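Local coordinates for protein GNAT family acetyltransferase (Mycobacterium smegmatis, PDB 6C30) that probably transfers an acetyl group from acetyl-CoA to an amino group, as a GNAT-family N-acetyltransferase named RimJ, at residues Thr154-Asn159 with Leu181-Ala186; Leu135-Asp140 with Arg207-Gly212. All blocks are in the same frame, centred on the assembly; numbering follows the deposited sequence.

Contact 1. Residues Thr154-Asn159 with Leu181-Ala186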
loop_
_atom_site.group_PDB
_atom_site.type_symbol
_atom_site.label_atom_id
_atom_site.label_comp_id
_atom_site.label_asym_id
_atom_site.label_seq_id
_atom_site.Cartn_x
_atom_site.Cartn_y
_atom_site.Cartn_z
ATOM N N THR A 154 17.692 7.830 -19.477
ATOM C CA THR A 154 19.092 7.786 -19.879
ATOM C C THR A 154 19.791 6.634 -19.166
ATOM O O THR A 154 19.487 6.311 -18.006
ATOM C CB THR A 154 19.819 9.124 -19.602
ATOM O OG1 THR A 154 19.627 9.497 -18.230
ATOM C CG2 THR A 154 19.255 10.215 -20.493
ATOM N N VAL A 155 20.705 5.984 -19.872
ATOM C CA VAL A 155 21.342 4.788 -19.347
ATOM C C VAL A 155 22.711 4.643 -20.001
ATOM O O VAL A 155 22.839 4.842 -21.205
ATOM C CB VAL A 155 20.447 3.538 -19.596
ATOM C CG1 VAL A 155 20.084 3.388 -21.074
ATOM C CG2 VAL A 155 21.114 2.280 -19.061
ATOM N N ARG A 156 23.741 4.348 -19.218
ATOM C CA ARG A 156 25.063 4.154 -19.798
ATOM C C ARG A 156 25.065 2.934 -20.716
ATOM O O ARG A 156 24.424 1.919 -20.408
ATOM C CB ARG A 156 26.125 4.012 -18.700
ATOM C CG ARG A 156 26.448 5.338 -18.008
ATOM C CD ARG A 156 27.486 5.171 -16.902
ATOM N NE ARG A 156 28.782 4.774 -17.444
ATOM C CZ ARG A 156 29.805 4.354 -16.707
ATOM N NH1 ARG A 156 29.684 4.260 -15.387
ATOM N NH2 ARG A 156 30.948 4.015 -17.297
ATOM N N PRO A 157 25.779 3.027 -21.852
ATOM C CA PRO A 157 25.886 1.862 -22.736
ATOM C C PRO A 157 26.403 0.643 -21.987
ATOM O O PRO A 157 26.021 -0.473 -22.325
ATOM C CB PRO A 157 26.892 2.310 -23.800
ATOM C CG PRO A 157 26.782 3.801 -23.826
ATOM C CD PRO A 157 26.436 4.222 -22.417
ATOM N N GLU A 158 27.238 0.866 -20.976
ATOM C CA GLU A 158 27.841 -0.224 -20.202
ATOM C C GLU A 158 26.866 -0.896 -19.236
ATOM O O GLU A 158 27.143 -1.978 -18.720
ATOM C CB GLU A 158 29.054 0.302 -19.416
ATOM C CG GLU A 158 30.191 0.845 -20.283
ATOM C CD GLU A 158 30.025 2.302 -20.696
ATOM O OE1 GLU A 158 28.952 2.908 -20.467
ATOM O OE2 GLU A 158 30.989 2.844 -21.275
ATOM N N ASN A 159 25.728 -0.256 -18.990
ATOM C CA ASN A 159 24.765 -0.769 -18.026
ATOM C C ASN A 159 23.840 -1.777 -18.694
ATOM O O ASN A 159 22.676 -1.495 -18.991
ATOM C CB ASN A 159 23.975 0.390 -17.414
ATOM C CG ASN A 159 23.198 -0.015 -16.184
ATOM O OD1 ASN A 159 22.925 -1.201 -15.958
ATOM N ND2 ASN A 159 22.812 0.983 -15.385
ATOM N N LEU A 181 26.471 12.879 -18.149
ATOM C CA LEU A 181 26.301 12.992 -16.702
ATOM C C LEU A 181 27.602 12.669 -15.997
ATOM O O LEU A 181 28.350 11.776 -16.429
ATOM C CB LEU A 181 25.196 12.052 -16.210
ATOM C CG LEU A 181 23.752 12.542 -16.305
ATOM C CD1 LEU A 181 22.768 11.382 -16.245
ATOM C CD2 LEU A 181 23.463 13.569 -15.200
ATOM N N GLU A 182 27.870 13.379 -14.905
ATOM C CA GLU A 182 29.060 13.130 -14.110
ATOM C C GLU A 182 28.805 11.910 -13.240
ATOM O O GLU A 182 28.022 11.969 -12.288
ATOM C CB GLU A 182 29.398 14.344 -13.248
ATOM C CG GLU A 182 30.873 14.520 -12.960
ATOM C CD GLU A 182 31.135 15.615 -11.936
ATOM O OE1 GLU A 182 30.184 16.331 -11.545
ATOM O OE2 GLU A 182 32.300 15.751 -11.514
ATOM N N VAL A 183 29.443 10.798 -13.579
ATOM C CA VAL A 183 29.186 9.503 -12.941
ATOM C C VAL A 183 30.517 8.783 -12.750
ATOM O O VAL A 183 31.309 8.688 -13.683
ATOM C CB VAL A 183 28.238 8.620 -13.799
ATOM C CG1 VAL A 183 28.158 7.203 -13.246
ATOM C CG2 VAL A 183 26.853 9.239 -13.916
ATOM N N ASP A 184 30.768 8.296 -11.538
ATOM C CA ASP A 184 31.953 7.483 -11.259
ATOM C C ASP A 184 33.243 8.186 -11.695
ATOM O O ASP A 184 34.134 7.570 -12.276
ATOM C CB ASP A 184 31.826 6.098 -11.935
ATOM C CG ASP A 184 32.794 5.067 -11.368
ATOM O OD1 ASP A 184 33.159 5.172 -10.178
ATOM O OD2 ASP A 184 33.165 4.133 -12.115
ATOM N N GLY A 185 33.323 9.488 -11.436
ATOM C CA GLY A 185 34.584 10.194 -11.593
ATOM C C GLY A 185 34.879 10.833 -12.936
ATOM O O GLY A 185 35.995 11.327 -13.150
ATOM N N ALA A 186 33.907 10.813 -13.844
ATOM C CA ALA A 186 34.096 11.424 -15.159
ATOM C C ALA A 186 32.757 11.702 -15.802
ATOM O O ALA A 186 31.737 11.176 -15.369
ATOM C CB ALA A 186 34.939 10.520 -16.065
HETATM O O HOH W 1 32.131 3.140 -14.467
#
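R156 and V183 make the closer part of this contact. The arginine chain runs alongside the valine, the two pointing opposite ways. NH1 of R156 comes within 3.9 Å of CG1 of V183, obliquely to the guanidinium. The valine torsion carries this methyl across: CG1 lies anti to the backbone N (chi1 171°). Both residues are buried. R156 also touches W54, R188 and H190. The arginine chain bends at chi3 (66°), and its NE forms a long salt bridge of 3.6 Å with OE1 of E158. This pair lies within the type I turn R156-N159, which the backbone bond from N159 N to R156 O closes.

Both segments run from strands of the mixed GNAT sheet into turns. T154 and V155 end strand 150-155, and the turn leads to helix 160-169, which N159 caps through S162 N. Opposite lies the type I' turn V183-A186, a tight hairpin into strand 186-196. This strand pairs with 150-155 and with 182-183, so it joins the two sides.

The packing is looser elsewhere. T154 and L181 meet roughly perpendicular, with OG1 of T154 4.2 Å from CD1 of L181. On the exposed side, D184 reaches R156 through water. The water lies in the guanidinium plane, at its edge. It accepts from R156 NH1 at 2.8 Å and donates to D184 OD2 at 2.8 Å. R156 NH1 and D184 OD2 lie 4.8 Å apart, too far for direct contact. Their opposite charges probably still attract, and the water bridges the gap.

Contact 2. Residues Leu135-Asp140 with Arg207-Gly212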
loop_
_atom_site.group_PDB
_atom_site.type_symbol
_atom_site.label_atom_id
_atom_site.label_comp_id
_atom_site.label_asym_id
_atom_site.label_seq_id
_atom_site.Cartn_x
_atom_site.Cartn_y
_atom_site.Cartn_z
ATOM N N LEU A 135 8.429 0.464 -13.963
ATOM C CA LEU A 135 8.445 1.298 -15.156
ATOM C C LEU A 135 7.109 1.266 -15.896
ATOM O O LEU A 135 6.620 2.299 -16.363
ATOM C CB LEU A 135 9.570 0.856 -16.092
ATOM C CG LEU A 135 10.976 1.188 -15.598
ATOM C CD1 LEU A 135 11.983 0.408 -16.404
ATOM C CD2 LEU A 135 11.262 2.676 -15.725
ATOM N N ALA A 136 6.524 0.079 -16.018
ATOM C CA ALA A 136 5.244 -0.052 -16.717
ATOM C C ALA A 136 4.137 0.724 -16.011
ATOM O O ALA A 136 3.331 1.405 -16.643
ATOM C CB ALA A 136 4.867 -1.522 -16.850
ATOM N N MET A 137 4.108 0.630 -14.684
ATOM C CA MET A 137 3.171 1.414 -13.890
ATOM C C MET A 137 3.432 2.907 -14.052
ATOM O O MET A 137 2.508 3.700 -14.187
ATOM C CB MET A 137 3.262 1.029 -12.412
ATOM C CG MET A 137 2.563 -0.284 -12.083
ATOM S SD MET A 137 2.453 -0.600 -10.310
ATOM C CE MET A 137 4.131 -1.080 -9.935
ATOM N N GLY A 138 4.708 3.291 -14.031
ATOM C CA GLY A 138 5.063 4.685 -14.203
ATOM C C GLY A 138 4.558 5.228 -15.522
ATOM O O GLY A 138 3.968 6.315 -15.581
ATOM N N LEU A 139 4.798 4.465 -16.587
ATOM C CA LEU A 139 4.349 4.864 -17.918
ATOM C C LEU A 139 2.839 5.004 -17.975
ATOM O O LEU A 139 2.330 5.978 -18.521
ATOM C CB LEU A 139 4.822 3.862 -18.974
ATOM C CG LEU A 139 6.323 3.869 -19.253
ATOM C CD1 LEU A 139 6.677 2.731 -20.198
ATOM C CD2 LEU A 139 6.764 5.221 -19.824
ATOM N N ASP A 140 2.119 4.029 -17.427
ATOM C CA ASP A 140 0.665 4.097 -17.480
ATOM C C ASP A 140 0.167 5.347 -16.764
ATOM O O ASP A 140 -0.688 6.074 -17.267
ATOM C CB ASP A 140 0.042 2.844 -16.867
ATOM C CG ASP A 140 -1.459 2.807 -17.044
ATOM O OD1 ASP A 140 -1.910 2.500 -18.170
ATOM O OD2 ASP A 140 -2.183 3.084 -16.064
ATOM N N ARG A 207 0.821 -4.486 -21.609
ATOM C CA ARG A 207 0.464 -5.880 -21.372
ATOM C C ARG A 207 0.823 -6.286 -19.947
ATOM O O ARG A 207 0.078 -7.014 -19.296
ATOM C CB ARG A 207 1.142 -6.803 -22.388
ATOM C CG ARG A 207 0.585 -6.635 -23.802
ATOM C CD ARG A 207 1.042 -7.730 -24.760
ATOM N NE ARG A 207 2.489 -7.737 -24.969
ATOM C CZ ARG A 207 3.124 -6.959 -25.839
ATOM N NH1 ARG A 207 2.447 -6.089 -26.575
ATOM N NH2 ARG A 207 4.442 -7.049 -25.960
ATOM N N LEU A 208 1.949 -5.785 -19.446
ATOM C CA LEU A 208 2.394 -6.133 -18.100
ATOM C C LEU A 208 1.402 -5.613 -17.057
ATOM O O LEU A 208 0.994 -6.345 -16.147
ATOM C CB LEU A 208 3.802 -5.569 -17.848
ATOM C CG LEU A 208 4.604 -6.023 -16.620
ATOM C CD1 LEU A 208 6.071 -5.613 -16.775
ATOM C CD2 LEU A 208 4.052 -5.480 -15.295
ATOM N N VAL A 209 1.020 -4.350 -17.189
ATOM C CA VAL A 209 0.100 -3.748 -16.242
ATOM C C VAL A 209 -1.275 -4.424 -16.308
ATOM O O VAL A 209 -1.869 -4.728 -15.274
ATOM C CB VAL A 209 -0.028 -2.233 -16.490
ATOM C CG1 VAL A 209 -1.230 -1.672 -15.752
ATOM C CG2 VAL A 209 1.248 -1.520 -16.059
ATOM N N ALA A 210 -1.766 -4.691 -17.517
ATOM C CA ALA A 210 -3.084 -5.316 -17.666
ATOM C C ALA A 210 -3.094 -6.704 -17.034
ATOM O O ALA A 210 -4.025 -7.049 -16.309
ATOM C CB ALA A 210 -3.475 -5.390 -19.135
ATOM N N ALA A 211 -2.056 -7.490 -17.295
ATOM C CA ALA A 211 -1.943 -8.820 -16.718
ATOM C C ALA A 211 -1.789 -8.734 -15.203
ATOM O O ALA A 211 -2.353 -9.543 -14.465
ATOM C CB ALA A 211 -0.769 -9.574 -17.331
ATOM N N GLY A 212 -1.029 -7.745 -14.739
ATOM C CA GLY A 212 -0.785 -7.592 -13.314
ATOM C C GLY A 212 -2.043 -7.204 -12.562
ATOM O O GLY A 212 -2.263 -7.654 -11.430
#
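A136 meets V209 where the two helices come closest, with the axes of the two segments 9.1 Å apart. Its CB points at the other helix and lies 3.7 Å from CG2 of V209. The same CB touches CD1 of L208 more loosely, at 4.3 Å. CG2 of V209 also rests 3.6 Å from the carbonyl O of A136. That oxygen is already bonded to D140 N, so the methyl packs on satisfied backbone. With CG1 anti to the backbone N of V209 (chi1 166°), CG2 is the methyl turned to A136 and M137. M137 comes next. Its backbone N lies 3.8 Å from V209 CG2, and its CG touches the same methyl at 4.4 Å. One methyl thus packs on two successive residues of helix 130-143. A turn later, D140 lies near the contact and bonds through OD2 to R213 in a salt bridge, a polar tie beside the apolar patch.

The axes of the two segments cross at -100°, close to a right angle, so the contact is compact. Helix 204-217 is the last helix of the chain. L208 and M137 both reach L20 of strand 17-22, while L135 turns to helix 160-169 and strand 114-121.

Contact 2 is the more buried of the two, and contact 1 is only partly buried. Their centres are 27 Å apart, on opposite sides of the chain's centre, and they do not touch. They share no helix or strand, although helix 130-143 of contact 2 is followed in the chain by strand 150-155 of contact 1. Contact 1 joins a strand end and turn to a hairpin. Its chemistry is mixed: an arginine packs on a valine and meets an aspartate through water near the surface. Contact 2 joins two helices by apolar side chains, centred on an alanine and a valine, with its charged pair at the margin. Helix 160-169 borders both, through V155 and L135.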